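Local structure of mbSHANK1 protein (Monosiga brevicollis, 6X23) at residues Gly70-Val73 with Ser74-Ser77; Trp76-Arg79 with Lys80-Glu84; Lys86-Gly89 with Asp90-Phe94. The protein binds a GIRK3 peptide through the PDZ domain held in this chain, while the full-length protein probably acts as an adaptor for receptors. One frame throughout, in Å; residues are numbered along the deposited sequence.

Interaction 1 (Gly70-Val73 with Ser74-Ser77); sequences GVDV and SFWS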
ATOM      1  N   GLY A  70       6.136   2.151  10.060  1.00 26.77           N
ATOM      2  CA  GLY A  70       6.653   3.346  10.692  1.00 26.65           C
ATOM      3  C   GLY A  70       7.878   3.934  10.045  1.00 29.54           C
ATOM      4  O   GLY A  70       8.559   4.746  10.674  1.00 37.83           O
ATOM      5  N   VAL A  71       8.197   3.547   8.808  1.00 29.90           N
ATOM      6  CA  VAL A  71       9.273   4.170   8.042  1.00 29.68           C
ATOM      7  C   VAL A  71       8.642   4.971   6.916  1.00 30.62           C
ATOM      8  O   VAL A  71       7.740   4.476   6.231  1.00 28.19           O
ATOM      9  CB  VAL A  71      10.258   3.124   7.487  1.00 26.03           C
ATOM     10  CG1 VAL A  71      11.349   3.786   6.679  1.00 27.22           C
ATOM     11  CG2 VAL A  71      10.863   2.343   8.608  1.00 24.80           C
ATOM     12  N   ASP A  72       9.107   6.201   6.724  1.00 31.19           N
ATOM     13  CA  ASP A  72       8.686   6.974   5.555  1.00 32.99           C
ATOM     14  C   ASP A  72       9.145   6.285   4.279  1.00 34.29           C
ATOM     15  O   ASP A  72      10.345   6.082   4.074  1.00 41.92           O
ATOM     16  CB  ASP A  72       9.261   8.386   5.620  1.00 30.58           C
ATOM     17  CG  ASP A  72       8.818   9.248   4.444  1.00 41.49           C
ATOM     18  OD1 ASP A  72       8.213   8.726   3.474  1.00 44.75           O
ATOM     19  OD2 ASP A  72       9.105  10.463   4.481  1.00 56.64           O
ATOM     20  N   VAL A  73       8.198   5.959   3.407  1.00 28.26           N
ATOM     21  CA  VAL A  73       8.500   5.255   2.166  1.00 33.97           C
ATOM     22  C   VAL A  73       7.882   5.986   0.988  1.00 36.46           C
ATOM     23  O   VAL A  73       7.637   5.382  -0.063  1.00 38.06           O
ATOM     24  CB  VAL A  73       7.993   3.801   2.208  1.00 37.49           C
ATOM     25  CG1 VAL A  73       8.630   3.047   3.369  1.00 31.06           C
ATOM     26  CG2 VAL A  73       6.463   3.762   2.285  1.00 32.48           C
ATOM     27  N   SER A  74       7.615   7.281   1.159  1.00 36.41           N
ATOM     28  CA  SER A  74       6.937   8.056   0.126  1.00 40.78           C
ATOM     29  C   SER A  74       7.845   8.399  -1.055  1.00 46.70           C
ATOM     30  O   SER A  74       7.348   8.743  -2.130  1.00 49.53           O
ATOM     31  CB  SER A  74       6.388   9.329   0.749  1.00 36.82           C
ATOM     32  OG  SER A  74       7.358   9.890   1.623  1.00 40.76           O
ATOM     33  N   PHE A  75       9.156   8.282  -0.885  1.00 49.65           N
ATOM     34  CA  PHE A  75      10.151   8.690  -1.867  1.00 44.32           C
ATOM     35  C   PHE A  75      10.994   7.516  -2.357  1.00 44.66           C
ATOM     36  O   PHE A  75      12.151   7.697  -2.726  1.00 45.92           O
ATOM     37  CB  PHE A  75      11.062   9.754  -1.268  1.00 44.92           C
ATOM     38  CG  PHE A  75      11.954   9.233  -0.174  1.00 50.05           C
ATOM     39  CD1 PHE A  75      11.416   8.735   1.012  1.00 52.59           C
ATOM     40  CD2 PHE A  75      13.330   9.254  -0.318  1.00 45.70           C
ATOM     41  CE1 PHE A  75      12.238   8.255   2.027  1.00 49.13           C
ATOM     42  CE2 PHE A  75      14.152   8.786   0.691  1.00 49.57           C
ATOM     43  CZ  PHE A  75      13.604   8.283   1.863  1.00 47.79           C
ATOM     44  N   TRP A  76      10.450   6.311  -2.354  1.00 39.13           N
ATOM     45  CA  TRP A  76      11.240   5.142  -2.691  1.00 34.65           C
ATOM     46  C   TRP A  76      10.917   4.671  -4.097  1.00 44.54           C
ATOM     47  O   TRP A  76       9.979   5.143  -4.745  1.00 49.87           O
ATOM     48  CB  TRP A  76      10.979   4.007  -1.712  1.00 35.30           C
ATOM     49  CG  TRP A  76      11.533   4.195  -0.366  1.00 31.73           C
ATOM     50  CD1 TRP A  76      11.983   5.347   0.186  1.00 36.01           C
ATOM     51  CD2 TRP A  76      11.692   3.182   0.623  1.00 27.50           C
ATOM     52  NE1 TRP A  76      12.412   5.116   1.474  1.00 36.39           N
ATOM     53  CE2 TRP A  76      12.248   3.785   1.756  1.00 33.55           C
ATOM     54  CE3 TRP A  76      11.407   1.826   0.660  1.00 32.50           C
ATOM     55  CZ2 TRP A  76      12.529   3.074   2.908  1.00 36.01           C
ATOM     56  CZ3 TRP A  76      11.687   1.129   1.797  1.00 35.58           C
ATOM     57  CH2 TRP A  76      12.242   1.747   2.906  1.00 27.60           C
ATOM     58  N   SER A  77      11.718   3.717  -4.560  1.00 43.37           N
ATOM     59  CA  SER A  77      11.461   3.027  -5.810  1.00 44.44           C
ATOM     60  C   SER A  77      10.364   1.994  -5.621  1.00 45.43           C
ATOM     61  O   SER A  77      10.186   1.445  -4.531  1.00 43.51           O
ATOM     62  CB  SER A  77      12.713   2.314  -6.279  1.00 45.18           C
ATOM     63  OG  SER A  77      13.053   1.341  -5.307  1.00 42.23           O
TER
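V73 crosses the indole of W76 obliquely and sets its CG1 methyl over one face. CG1 lies 3.8 Å from the centroid of the W76 six-membered ring and only 5° off the ring normal, a CH-pi contact. The torsion explains this placing: CG1 of V73 is anti to the carbonyl carbon (chi1 -59°). V71 meets the same indole at about a right angle, its CG1 coming to 4.0 Å from CZ2 of W76. The pyrrole edge of W76, at CD1, points at a face of the F75 ring, and F75 CG lies in the indole plane. The backbone oxygen of D72 approaches the F75 ring at its edge, 3.5 Å from CE1.

The polar part is D72 with S74. D72 OD1 accepts from S74 N at 2.8 Å, and the bond is nearly straight, with an N-H...O angle of 172°. The hydroxyl of S74 also points to OD1, but their separation is too short for detail to be trusted. Farther out, V73 bonds through its backbone to L66 and packs on L65 and L68 of strand 64-68. The D72 carboxylate and S74 N-H form an Asx turn, followed directly by a type I beta turn from V73 to W76. Together they lead the short strand 71-72 of the PDZ fold into helix 78-87.

Interaction 2 (Trp76-Arg79 with Lys80-Glu84); sequences WSHR and KVVDE
W76 carries K80 on one face of its indole and E84 CG at its edge. It lies just before the PDZ helix that borders the peptide groove, and the first turns of that helix supply the other flat groups. K80 runs across the six-membered ring of W76, with CE 3.5 Å from the centroid and 6° off the normal. The chain then bends at chi4 (71°), and NZ stays over the face at 4.3 Å from the W76 six-membered centroid, a cation-pi contact. V82 puts CG2 over a face of the H78 imidazole and CG1 over a face of the R79 guanidinium. H78 NE2 bonds to a polar side chain of the bound peptide, as in class I PDZ domains, and H78 ND1 bonds to Q43 OE1. R79 NE makes a salt bridge to D83 OD1 at 3.1 Å, the two planar groups 83° apart. V81 CG2 touches W76 CB at 3.6 Å. An alanine in place of W76 would probably strip K80 of its packing surface and cation-pi partner, and set its amino end free to turn. S77 is the N-cap: its OG accepts from K80 N at 3.2 Å, while S77 O accepts from V81 N at 3.2 Å.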
ATOM      1  N   TRP A  76      10.450   6.311  -2.354  1.00 39.13           N
ATOM      2  CA  TRP A  76      11.240   5.142  -2.691  1.00 34.65           C
ATOM      3  C   TRP A  76      10.917   4.671  -4.097  1.00 44.54           C
ATOM      4  O   TRP A  76       9.979   5.143  -4.745  1.00 49.87           O
ATOM      5  CB  TRP A  76      10.979   4.007  -1.712  1.00 35.30           C
ATOM      6  CG  TRP A  76      11.533   4.195  -0.366  1.00 31.73           C
ATOM      7  CD1 TRP A  76      11.983   5.347   0.186  1.00 36.01           C
ATOM      8  CD2 TRP A  76      11.692   3.182   0.623  1.00 27.50           C
ATOM      9  NE1 TRP A  76      12.412   5.116   1.474  1.00 36.39           N
ATOM     10  CE2 TRP A  76      12.248   3.785   1.756  1.00 33.55           C
ATOM     11  CE3 TRP A  76      11.407   1.826   0.660  1.00 32.50           C
ATOM     12  CZ2 TRP A  76      12.529   3.074   2.908  1.00 36.01           C
ATOM     13  CZ3 TRP A  76      11.687   1.129   1.797  1.00 35.58           C
ATOM     14  CH2 TRP A  76      12.242   1.747   2.906  1.00 27.60           C
ATOM     15  N   SER A  77      11.718   3.717  -4.560  1.00 43.37           N
ATOM     16  CA  SER A  77      11.461   3.027  -5.810  1.00 44.44           C
ATOM     17  C   SER A  77      10.364   1.994  -5.621  1.00 45.43           C
ATOM     18  O   SER A  77      10.186   1.445  -4.531  1.00 43.51           O
ATOM     19  CB  SER A  77      12.713   2.314  -6.279  1.00 45.18           C
ATOM     20  OG  SER A  77      13.053   1.341  -5.307  1.00 42.23           O
ATOM     21  N   HIS A  78       9.655   1.695  -6.711  1.00 49.87           N
ATOM     22  CA  HIS A  78       8.596   0.699  -6.636  1.00 47.00           C
ATOM     23  C   HIS A  78       9.095  -0.632  -6.101  1.00 42.38           C
ATOM     24  O   HIS A  78       8.341  -1.344  -5.432  1.00 46.35           O
ATOM     25  CB  HIS A  78       7.954   0.477  -8.004  1.00 53.36           C
ATOM     26  CG  HIS A  78       6.807  -0.489  -7.981  1.00 48.94           C
ATOM     27  ND1 HIS A  78       5.532  -0.129  -7.597  1.00 50.42           N
ATOM     28  CD2 HIS A  78       6.743  -1.805  -8.300  1.00 54.07           C
ATOM     29  CE1 HIS A  78       4.734  -1.181  -7.676  1.00 48.95           C
ATOM     30  NE2 HIS A  78       5.442  -2.209  -8.107  1.00 49.54           N
ATOM     31  N   ARG A  79      10.347  -0.997  -6.376  1.00 43.88           N
ATOM     32  CA  ARG A  79      10.754  -2.348  -6.013  1.00 41.76           C
ATOM     33  C   ARG A  79      11.243  -2.413  -4.578  1.00 39.42           C
ATOM     34  O   ARG A  79      11.053  -3.435  -3.905  1.00 40.65           O
ATOM     35  CB  ARG A  79      11.825  -2.888  -6.963  1.00 43.66           C
ATOM     36  CG  ARG A  79      12.107  -4.374  -6.685  1.00 46.38           C
ATOM     37  CD  ARG A  79      11.097  -5.259  -7.468  1.00 48.73           C
ATOM     38  NE  ARG A  79      10.804  -6.525  -6.794  1.00 62.28           N
ATOM     39  CZ  ARG A  79       9.595  -7.100  -6.746  1.00 64.35           C
ATOM     40  NH1 ARG A  79       8.539  -6.532  -7.346  1.00 53.71           N
ATOM     41  NH2 ARG A  79       9.436  -8.258  -6.094  1.00 53.84           N
ATOM     42  N   LYS A  80      11.865  -1.341  -4.089  1.00 35.67           N
ATOM     43  CA  LYS A  80      12.266  -1.339  -2.688  1.00 37.90           C
ATOM     44  C   LYS A  80      11.046  -1.420  -1.790  1.00 33.88           C
ATOM     45  O   LYS A  80      11.038  -2.181  -0.821  1.00 35.07           O
ATOM     46  CB  LYS A  80      13.099  -0.105  -2.358  1.00 35.04           C
ATOM     47  CG  LYS A  80      13.744  -0.149  -0.968  1.00 33.80           C
ATOM     48  CD  LYS A  80      14.834   0.929  -0.850  1.00 42.84           C
ATOM     49  CE  LYS A  80      15.087   1.412   0.577  1.00 37.58           C
ATOM     50  NZ  LYS A  80      15.777   0.399   1.445  1.00 52.60           N
ATOM     51  N   VAL A  81       9.992  -0.678  -2.130  1.00 35.68           N
ATOM     52  CA  VAL A  81       8.751  -0.735  -1.362  1.00 29.41           C
ATOM     53  C   VAL A  81       8.154  -2.139  -1.413  1.00 30.69           C
ATOM     54  O   VAL A  81       7.837  -2.737  -0.375  1.00 29.37           O
ATOM     55  CB  VAL A  81       7.758   0.317  -1.880  1.00 35.28           C
ATOM     56  CG1 VAL A  81       6.348  -0.016  -1.419  1.00 25.56           C
ATOM     57  CG2 VAL A  81       8.171   1.710  -1.408  1.00 39.61           C
ATOM     58  N   VAL A  82       8.010  -2.692  -2.622  1.00 28.60           N
ATOM     59  CA  VAL A  82       7.411  -4.017  -2.777  1.00 27.55           C
ATOM     60  C   VAL A  82       8.223  -5.071  -2.028  1.00 32.28           C
ATOM     61  O   VAL A  82       7.671  -5.902  -1.285  1.00 28.48           O
ATOM     62  CB  VAL A  82       7.259  -4.357  -4.270  1.00 30.50           C
ATOM     63  CG1 VAL A  82       7.052  -5.841  -4.471  1.00 33.91           C
ATOM     64  CG2 VAL A  82       6.068  -3.617  -4.824  1.00 35.17           C
ATOM     65  N   ASP A  83       9.552  -5.045  -2.202  1.00 33.91           N
ATOM     66  CA  ASP A  83      10.395  -6.039  -1.545  1.00 35.30           C
ATOM     67  C   ASP A  83      10.225  -5.991  -0.037  1.00 27.73           C
ATOM     68  O   ASP A  83      10.097  -7.035   0.610  1.00 28.52           O
ATOM     69  CB  ASP A  83      11.859  -5.837  -1.923  1.00 38.85           C
ATOM     70  CG  ASP A  83      12.189  -6.386  -3.300  1.00 44.60           C
ATOM     71  OD1 ASP A  83      11.396  -7.198  -3.855  1.00 41.33           O
ATOM     72  OD2 ASP A  83      13.254  -5.994  -3.824  1.00 50.72           O
ATOM     73  N   GLU A  84      10.205  -4.787   0.537  1.00 24.80           N
ATOM     74  CA  GLU A  84      10.021  -4.665   1.976  1.00 24.86           C
ATOM     75  C   GLU A  84       8.616  -5.083   2.387  1.00 23.89           C
ATOM     76  O   GLU A  84       8.421  -5.669   3.464  1.00 20.32           O
ATOM     77  CB  GLU A  84      10.325  -3.235   2.424  1.00 22.50           C
ATOM     78  CG  GLU A  84      11.821  -2.916   2.475  1.00 30.98           C
ATOM     79  CD  GLU A  84      12.569  -3.752   3.508  1.00 26.98           C
ATOM     80  OE1 GLU A  84      12.774  -3.272   4.650  1.00 31.10           O
ATOM     81  OE2 GLU A  84      12.950  -4.898   3.184  1.00 21.63           O
TER

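Interaction 3 (Lys86-Gly89 with Asp90-Phe94); sequences KRSG and DVVAF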
ATOM      1  N   LYS A  86       7.006  -7.505   0.966  1.00 28.05           N
ATOM      2  CA  LYS A  86       7.071  -8.965   0.994  1.00 30.52           C
ATOM      3  C   LYS A  86       7.912  -9.487   2.152  1.00 29.74           C
ATOM      4  O   LYS A  86       7.681 -10.623   2.606  1.00 21.91           O
ATOM      5  CB  LYS A  86       7.620  -9.502  -0.329  1.00 28.36           C
ATOM      6  CG  LYS A  86       6.732  -9.157  -1.516  1.00 31.34           C
ATOM      7  CD  LYS A  86       7.476  -9.264  -2.827  1.00 36.44           C
ATOM      8  CE  LYS A  86       6.558  -9.840  -3.887  1.00 46.17           C
ATOM      9  NZ  LYS A  86       6.909  -9.405  -5.271  1.00 52.00           N
ATOM     10  N   ARG A  87       8.868  -8.677   2.644  1.00 24.90           N
ATOM     11  CA  ARG A  87       9.800  -9.074   3.686  1.00 19.42           C
ATOM     12  C   ARG A  87       9.298  -8.735   5.080  1.00 26.64           C
ATOM     13  O   ARG A  87       9.994  -9.022   6.080  1.00 20.12           O
ATOM     14  CB  ARG A  87      11.150  -8.427   3.432  1.00 16.70           C
ATOM     15  CG  ARG A  87      11.865  -9.089   2.291  1.00 22.66           C
ATOM     16  CD  ARG A  87      13.190  -8.406   1.973  1.00 27.99           C
ATOM     17  NE  ARG A  87      14.125  -8.523   3.082  1.00 21.27           N
ATOM     18  CZ  ARG A  87      14.849  -9.604   3.311  1.00 26.08           C
ATOM     19  NH1 ARG A  87      14.725 -10.633   2.485  1.00 19.75           N
ATOM     20  NH2 ARG A  87      15.694  -9.651   4.348  1.00 24.30           N
ATOM     21  N   SER A  88       8.102  -8.138   5.161  1.00 21.36           N
ATOM     22  CA  SER A  88       7.556  -7.674   6.429  1.00 19.37           C
ATOM     23  C   SER A  88       7.099  -8.824   7.300  1.00 24.88           C
ATOM     24  O   SER A  88       6.868  -8.619   8.497  1.00 25.31           O
ATOM     25  CB  SER A  88       6.396  -6.720   6.189  1.00 17.74           C
ATOM     26  OG  SER A  88       5.978  -6.128   7.396  1.00 21.42           O
ATOM     27  N   GLY A  89       6.978 -10.022   6.736  1.00 21.95           N
ATOM     28  CA  GLY A  89       6.548 -11.163   7.509  1.00 21.63           C
ATOM     29  C   GLY A  89       5.046 -11.328   7.504  1.00 29.49           C
ATOM     30  O   GLY A  89       4.362 -11.063   6.512  1.00 23.00           O
ATOM     31  N   ASP A  90       4.511 -11.759   8.627  1.00 33.59           N
ATOM     32  CA  ASP A  90       3.101 -12.089   8.629  1.00 30.87           C
ATOM     33  C   ASP A  90       2.221 -10.863   8.773  1.00 29.77           C
ATOM     34  O   ASP A  90       1.059 -10.900   8.357  1.00 33.53           O
ATOM     35  CB  ASP A  90       2.822 -13.103   9.735  1.00 38.45           C
ATOM     36  CG  ASP A  90       3.253 -14.489   9.334  1.00 48.18           C
ATOM     37  OD1 ASP A  90       3.356 -14.720   8.097  1.00 43.82           O
ATOM     38  OD2 ASP A  90       3.479 -15.330  10.233  1.00 54.87           O
ATOM     39  N   VAL A  91       2.754  -9.786   9.321  1.00 25.91           N
ATOM     40  CA  VAL A  91       2.020  -8.558   9.545  1.00 23.79           C
ATOM     41  C   VAL A  91       2.754  -7.410   8.872  1.00 20.83           C
ATOM     42  O   VAL A  91       3.984  -7.386   8.818  1.00 22.53           O
ATOM     43  CB  VAL A  91       1.874  -8.295  11.050  1.00 27.84           C
ATOM     44  CG1 VAL A  91       0.875  -7.197  11.280  1.00 25.02           C
ATOM     45  CG2 VAL A  91       1.459  -9.567  11.749  1.00 38.74           C
ATOM     46  N   VAL A  92       1.991  -6.433   8.394  1.00 18.67           N
ATOM     47  CA  VAL A  92       2.536  -5.209   7.823  1.00 16.31           C
ATOM     48  C   VAL A  92       1.709  -4.068   8.377  1.00 20.23           C
ATOM     49  O   VAL A  92       0.534  -4.240   8.702  1.00 25.59           O
ATOM     50  CB  VAL A  92       2.495  -5.209   6.269  1.00 21.46           C
ATOM     51  CG1 VAL A  92       1.088  -4.975   5.766  1.00 20.89           C
ATOM     52  CG2 VAL A  92       3.410  -4.187   5.684  1.00 18.36           C
ATOM     53  N   ALA A  93       2.322  -2.900   8.483  1.00 19.05           N
ATOM     54  CA  ALA A  93       1.615  -1.680   8.837  1.00 18.34           C
ATOM     55  C   ALA A  93       1.895  -0.621   7.785  1.00 19.08           C
ATOM     56  O   ALA A  93       3.039  -0.445   7.342  1.00 15.44           O
ATOM     57  CB  ALA A  93       2.022  -1.159  10.212  1.00 22.92           C
ATOM     58  N   PHE A  94       0.825   0.063   7.384  1.00 23.87           N
ATOM     59  CA  PHE A  94       0.839   1.133   6.400  1.00 16.76           C
ATOM     60  C   PHE A  94       0.277   2.380   7.052  1.00 19.07           C
ATOM     61  O   PHE A  94      -0.680   2.302   7.833  1.00 19.73           O
ATOM     62  CB  PHE A  94      -0.022   0.790   5.170  1.00 12.90           C
ATOM     63  CG  PHE A  94       0.519  -0.341   4.334  1.00 22.61           C
ATOM     64  CD1 PHE A  94       1.869  -0.431   4.054  1.00 22.86           C
ATOM     65  CD2 PHE A  94      -0.323  -1.329   3.848  1.00 22.06           C
ATOM     66  CE1 PHE A  94       2.368  -1.471   3.283  1.00 20.61           C
ATOM     67  CE2 PHE A  94       0.180  -2.385   3.096  1.00 21.25           C
ATOM     68  CZ  PHE A  94       1.531  -2.447   2.819  1.00 20.18           C
TER
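S88 and V91 are joined by one hydrogen bond that closes the turn between helix and strand. The hydroxyl OG of S88 donates to V91 O at 2.8 Å. It arrives in the carbonyl plane, on a lone pair, with a C=O...donor angle of 139°. OG is put there by a first torsion anti to the backbone N (chi1 -172°). V92 comes alongside the same hydroxyl. Its CG2, also anti to its own backbone N, lies 3.6 Å from S88 OG and 3.9 Å from S88 CB. S88 O and V91 O are both acceptors and sit 3.2 Å apart, with no bond between them.

G89 makes the bend itself. It is the first residue after the helix to leave helical angles, and its phi is positive (90°). A CB here would run into D90 N and the carbonyl O of S88.

The second shell holds these groups in place. N69 ND2 donates to S88 OG, so that oxygen gives one bond and receives another. N69 OD1 accepts from A93 N, which ties the same amide to both sides of the turn. G89 O is held by R19 NE, and D90 pairs with R19 through the backbone. Farther along, V92 pairs with I17 and packs on L68, and F94 pairs with L15 while its ring rests on L65 and L68. Strand 91-99 thus runs between strands 10-18 and 64-68. This is the tight turn of the PDZ fold that leads from the long helix of the peptide groove into the last long strand of the sheet.

How the interactions relate
The three interactions follow the chain in order, and none nests inside or crosses another. Interaction 1 closes the turn after strand 71-72. Interaction 2 begins where it ends: the two share W76 and S77, and V73 O touches V81 CG2. W76 therefore lies between them, V73 on one face and K80 on the other. Interaction 2 covers the start of helix 78-87, whose far end leads into interaction 3. The two come close at R79 and K86, whose like charges meet. Interaction 3 closes the turn into strand 91-99. Interactions 1 and 3 do not touch, with centres about 14 Å apart, but both reach the same antiparallel sheet. The helix is thus joined to it at both ends.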